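Local coordinates for D-alanyl-D-alanine carboxypeptidase (Penicillin binding protein) family protein (Francisella tularensis subsp. tularensis, PDB 6OSU) that probably removes the C-terminal D-alanine from peptidoglycan precursor peptides as a serine-type D-Ala-D-Ala carboxypeptidase of the S11 family, at residues A31-M43 / I50-P62. Residues are numbered along the deposited sequence; the frame is centred on the assembly and turned at random.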
loop_
_atom_site.group_PDB
_atom_site.type_symbol
_atom_site.label_atom_id
_atom_site.label_comp_id
_atom_site.label_asym_id
_atom_site.label_seq_id
_atom_site.Cartn_x
_atom_site.Cartn_y
_atom_site.Cartn_z
ATOM N N ALA A 31 20.039 8.646 -5.150
ATOM C CA ALA A 31 19.893 9.291 -6.447
ATOM C C ALA A 31 18.426 9.349 -6.853
ATOM O O ALA A 31 17.647 8.437 -6.563
ATOM C CB ALA A 31 20.711 8.552 -7.505
ATOM N N ASN A 32 18.044 10.438 -7.515
ATOM C CA ASN A 32 16.674 10.592 -7.991
ATOM C C ASN A 32 16.415 9.593 -9.112
ATOM O O ASN A 32 17.000 9.692 -10.197
ATOM C CB ASN A 32 16.430 12.024 -8.457
ATOM C CG ASN A 32 15.525 12.795 -7.515
ATOM O OD1 ASN A 32 15.559 12.595 -6.300
ATOM N ND2 ASN A 32 14.697 13.671 -8.073
ATOM N N ILE A 33 15.534 8.629 -8.849
ATOM C CA ILE A 33 15.269 7.557 -9.799
ATOM C C ILE A 33 14.591 8.119 -11.045
ATOM O O ILE A 33 13.871 9.126 -10.994
ATOM C CB ILE A 33 14.413 6.467 -9.128
ATOM C CG1 ILE A 33 14.436 5.170 -9.940
ATOM C CG2 ILE A 33 12.989 6.953 -8.908
ATOM C CD1 ILE A 33 15.599 4.267 -9.600
ATOM N N GLU A 34 14.832 7.471 -12.183
ATOM C CA GLU A 34 14.247 7.879 -13.455
ATOM C C GLU A 34 13.547 6.692 -14.099
ATOM O O GLU A 34 14.182 5.671 -14.382
ATOM C CB GLU A 34 15.307 8.439 -14.406
ATOM C CG GLU A 34 15.565 9.930 -14.266
ATOM C CD GLU A 34 16.203 10.525 -15.513
ATOM O OE1 GLU A 34 15.932 10.016 -16.623
ATOM O OE2 GLU A 34 16.978 11.496 -15.384
ATOM N N LEU A 35 12.246 6.830 -14.325
ATOM C CA LEU A 35 11.457 5.912 -15.128
ATOM C C LEU A 35 10.763 6.712 -16.222
ATOM O O LEU A 35 10.693 7.943 -16.168
ATOM C CB LEU A 35 10.421 5.167 -14.275
ATOM C CG LEU A 35 10.817 4.730 -12.861
ATOM C CD1 LEU A 35 9.615 4.136 -12.144
ATOM C CD2 LEU A 35 11.967 3.740 -12.893
ATOM N N ASP A 36 10.248 6.013 -17.229
ATOM C CA ASP A 36 9.461 6.669 -18.264
ATOM C C ASP A 36 7.963 6.553 -18.014
ATOM O O ASP A 36 7.168 6.875 -18.903
ATOM C CB ASP A 36 9.831 6.129 -19.655
ATOM C CG ASP A 36 9.636 4.629 -19.789
ATOM O OD1 ASP A 36 8.751 4.061 -19.116
ATOM O OD2 ASP A 36 10.382 4.019 -20.585
ATOM N N ALA A 37 7.564 6.090 -16.833
ATOM C CA ALA A 37 6.163 6.149 -16.454
ATOM C C ALA A 37 5.747 7.608 -16.285
ATOM O O ALA A 37 6.488 8.400 -15.694
ATOM C CB ALA A 37 5.911 5.380 -15.159
ATOM N N PRO A 38 4.588 8.000 -16.813
ATOM C CA PRO A 38 4.128 9.385 -16.627
ATOM C C PRO A 38 3.890 9.772 -15.173
ATOM O O PRO A 38 3.872 10.972 -14.871
ATOM C CB PRO A 38 2.829 9.438 -17.442
ATOM C CG PRO A 38 2.440 8.007 -17.671
ATOM C CD PRO A 38 3.715 7.234 -17.715
ATOM N N ALA A 39 3.709 8.812 -14.265
ATOM C CA ALA A 39 3.475 9.135 -12.865
ATOM C C ALA A 39 3.812 7.931 -11.997
ATOM O O ALA A 39 3.603 6.784 -12.399
ATOM C CB ALA A 39 2.022 9.563 -12.625
ATOM N N TRP A 40 4.328 8.209 -10.799
ATOM C CA TRP A 40 4.577 7.159 -9.819
ATOM C C TRP A 40 4.736 7.781 -8.440
ATOM O O TRP A 40 4.939 8.990 -8.301
ATOM C CB TRP A 40 5.817 6.324 -10.164
ATOM C CG TRP A 40 7.128 6.996 -9.864
ATOM C CD1 TRP A 40 7.720 7.138 -8.639
ATOM C CD2 TRP A 40 8.021 7.596 -10.810
ATOM N NE1 TRP A 40 8.916 7.800 -8.765
ATOM C CE2 TRP A 40 9.126 8.091 -10.087
ATOM C CE3 TRP A 40 7.993 7.767 -12.197
ATOM C CZ2 TRP A 40 10.191 8.744 -10.703
ATOM C CZ3 TRP A 40 9.054 8.416 -12.807
ATOM C CH2 TRP A 40 10.136 8.896 -12.060
ATOM N N VAL A 41 4.655 6.926 -7.422
ATOM C CA VAL A 41 4.921 7.319 -6.043
ATOM C C VAL A 41 5.356 6.082 -5.269
ATOM O O VAL A 41 4.873 4.974 -5.519
ATOM C CB VAL A 41 3.692 7.989 -5.387
ATOM C CG1 VAL A 41 2.589 6.972 -5.139
ATOM C CG2 VAL A 41 4.092 8.686 -4.084
ATOM N N THR A 42 6.294 6.272 -4.344
ATOM C CA THR A 42 6.722 5.228 -3.424
ATOM C C THR A 42 6.616 5.775 -2.010
ATOM O O THR A 42 7.181 6.831 -1.707
ATOM C CB THR A 42 8.156 4.760 -3.706
ATOM O OG1 THR A 42 8.285 4.399 -5.087
ATOM C CG2 THR A 42 8.502 3.549 -2.841
ATOM N N MET A 43 5.897 5.058 -1.152
ATOM C CA MET A 43 5.588 5.527 0.189
ATOM C C MET A 43 5.885 4.431 1.202
ATOM O O MET A 43 5.605 3.255 0.954
ATOM C CB MET A 43 4.115 5.958 0.282
ATOM C CG MET A 43 3.582 6.105 1.690
ATOM S SD MET A 43 1.805 6.413 1.721
ATOM C CE MET A 43 1.725 7.999 0.892
ATOM N N ILE A 50 6.947 9.751 1.832
ATOM C CA ILE A 50 7.160 9.544 0.407
ATOM C C ILE A 50 8.655 9.651 0.137
ATOM O O ILE A 50 9.279 10.671 0.451
ATOM C CB ILE A 50 6.372 10.567 -0.424
ATOM C CG1 ILE A 50 4.867 10.371 -0.210
ATOM C CG2 ILE A 50 6.759 10.476 -1.896
ATOM C CD1 ILE A 50 4.036 11.558 -0.644
ATOM N N VAL A 51 9.232 8.599 -0.437
ATOM C CA VAL A 51 10.666 8.561 -0.709
ATOM C C VAL A 51 10.996 8.746 -2.182
ATOM O O VAL A 51 12.172 8.979 -2.511
ATOM C CB VAL A 51 11.303 7.254 -0.187
ATOM C CG1 VAL A 51 11.076 7.120 1.312
ATOM C CG2 VAL A 51 10.743 6.045 -0.936
ATOM N N SER A 52 10.012 8.654 -3.074
ATOM C CA SER A 52 10.232 8.792 -4.506
ATOM C C SER A 52 8.887 9.035 -5.172
ATOM O O SER A 52 7.903 8.370 -4.838
ATOM C CB SER A 52 10.904 7.541 -5.086
ATOM O OG SER A 52 11.062 7.646 -6.492
ATOM N N GLU A 53 8.844 9.992 -6.099
ATOM C CA GLU A 53 7.607 10.260 -6.821
ATOM C C GLU A 53 7.891 11.170 -8.005
ATOM O O GLU A 53 8.824 11.977 -7.976
ATOM C CB GLU A 53 6.544 10.897 -5.911
ATOM C CG GLU A 53 6.901 12.279 -5.364
ATOM C CD GLU A 53 6.494 13.413 -6.293
ATOM O OE1 GLU A 53 6.931 14.558 -6.062
ATOM O OE2 GLU A 53 5.741 13.164 -7.256
ATOM N N LYS A 54 7.069 11.026 -9.043
ATOM C CA LYS A 54 6.988 11.993 -10.131
ATOM C C LYS A 54 5.524 12.183 -10.490
ATOM O O LYS A 54 4.791 11.201 -10.648
ATOM C CB LYS A 54 7.779 11.552 -11.374
ATOM C CG LYS A 54 7.649 12.533 -12.542
ATOM C CD LYS A 54 8.611 12.223 -13.690
ATOM C CE LYS A 54 8.037 11.198 -14.660
ATOM N NZ LYS A 54 8.928 10.998 -15.841
ATOM N N ASN A 55 5.103 13.445 -10.604
ATOM C CA ASN A 55 3.746 13.794 -11.029
ATOM C C ASN A 55 2.694 13.110 -10.161
ATOM O O ASN A 55 1.621 12.728 -10.633
ATOM C CB ASN A 55 3.534 13.449 -12.506
ATOM C CG ASN A 55 4.423 14.253 -13.427
ATOM O OD1 ASN A 55 4.549 15.470 -13.281
ATOM N ND2 ASN A 55 5.047 13.575 -14.386
ATOM N N MET A 56 3.000 12.952 -8.870
ATOM C CA MET A 56 2.162 12.124 -8.008
ATOM C C MET A 56 0.763 12.692 -7.806
ATOM O O MET A 56 -0.104 11.970 -7.303
ATOM C CB MET A 56 2.831 11.916 -6.647
ATOM C CG MET A 56 2.869 13.150 -5.765
ATOM S SD MET A 56 3.454 12.778 -4.099
ATOM C CE MET A 56 3.471 14.416 -3.373
ATOM N N ASP A 57 0.517 13.943 -8.194
ATOM C CA ASP A 57 -0.791 14.568 -8.047
ATOM C C ASP A 57 -1.469 14.851 -9.382
ATOM O O ASP A 57 -2.522 15.496 -9.403
ATOM C CB ASP A 57 -0.671 15.863 -7.243
ATOM C CG ASP A 57 -0.322 15.612 -5.791
ATOM O OD1 ASP A 57 -0.870 14.655 -5.197
ATOM O OD2 ASP A 57 0.506 16.367 -5.246
ATOM N N VAL A 58 -0.900 14.384 -10.492
ATOM C CA VAL A 58 -1.503 14.592 -11.804
ATOM C C VAL A 58 -2.636 13.592 -11.988
ATOM O O VAL A 58 -2.477 12.395 -11.724
ATOM C CB VAL A 58 -0.451 14.461 -12.918
ATOM C CG1 VAL A 58 -1.107 14.562 -14.289
ATOM C CG2 VAL A 58 0.620 15.533 -12.765
ATOM N N ARG A 59 -3.784 14.080 -12.439
ATOM C CA ARG A 59 -4.966 13.238 -12.557
ATOM C C ARG A 59 -4.886 12.388 -13.821
ATOM O O ARG A 59 -4.728 12.917 -14.927
ATOM C CB ARG A 59 -6.218 14.108 -12.549
ATOM C CG ARG A 59 -6.450 14.753 -11.198
ATOM C CD ARG A 59 -7.600 15.737 -11.196
ATOM N NE ARG A 59 -7.815 16.264 -9.852
ATOM C CZ ARG A 59 -8.874 16.978 -9.486
ATOM N NH1 ARG A 59 -9.828 17.255 -10.365
ATOM N NH2 ARG A 59 -8.979 17.409 -8.236
ATOM N N ARG A 60 -4.983 11.071 -13.652
ATOM C CA ARG A 60 -4.988 10.117 -14.749
ATOM C C ARG A 60 -6.142 9.146 -14.553
ATOM O O ARG A 60 -6.794 9.130 -13.507
ATOM C CB ARG A 60 -3.663 9.346 -14.845
ATOM C CG ARG A 60 -2.415 10.200 -14.831
ATOM C CD ARG A 60 -1.212 9.376 -15.270
ATOM N NE ARG A 60 -1.056 9.362 -16.725
ATOM C CZ ARG A 60 -1.503 8.399 -17.525
ATOM N NH1 ARG A 60 -2.139 7.352 -17.019
ATOM N NH2 ARG A 60 -1.311 8.483 -18.834
ATOM N N ALA A 61 -6.375 8.313 -15.571
ATOM C CA ALA A 61 -7.504 7.396 -15.533
ATOM C C ALA A 61 -7.203 6.243 -14.574
ATOM O O ALA A 61 -6.049 5.824 -14.449
ATOM C CB ALA A 61 -7.810 6.864 -16.934
ATOM N N PRO A 62 -8.210 5.730 -13.857
ATOM C CA PRO A 62 -7.924 4.736 -12.813
ATOM C C PRO A 62 -7.795 3.310 -13.332
ATOM O O PRO A 62 -7.026 2.532 -12.763
ATOM C CB PRO A 62 -9.122 4.865 -11.859
ATOM C CG PRO A 62 -9.868 6.080 -12.306
ATOM C CD PRO A 62 -9.594 6.210 -13.765
#
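Lys-54 lies across the indole of Trp-40, its hydrogen-bonded partner in an antiparallel pair. CB sits over the six-membered ring, 3.5 Å from the ring centroid and 9° off its normal, a CH-pi contact. With CG anti to the backbone N (chi1 178°) the chain leads off from above the ring past its CZ3-CH2 edge: CD lies outside that rim, above the plane, and after a bend at chi3 CE closes on Trp-40 CZ3 (3.5 Å) and the carbonyl O of Ala-37. NZ ends near Leu-35 O, at 3.5 Å. Leu-35 CD1 packs on the opposite face of the indole, while Trp-40 NE1 donates to Ser-52 OG (3.1 Å), which fixes the ring's rotation. Backbone bonds join Trp-40 and Lys-54 in both directions, and Thr-42 N donates to Ser-52 O (2.7 Å). Past Thr-42 a beta bulge shifts the register, so Thr-42 O accepts from Val-51 N and Met-43 pairs with Ile-50. At the other end Asn-55 ND2 donates to Pro-38 O (2.9 Å), and Pro-38 CG rests over the guanidinium of Arg-60, whose NH1 bonds Ala-285 O. Strand 50-54 is outermost and 39-44 pairs on with 298-307: the edge beta hairpin of the five-stranded antiparallel sheet in the penicillin-binding, beta-lactamase-like fold.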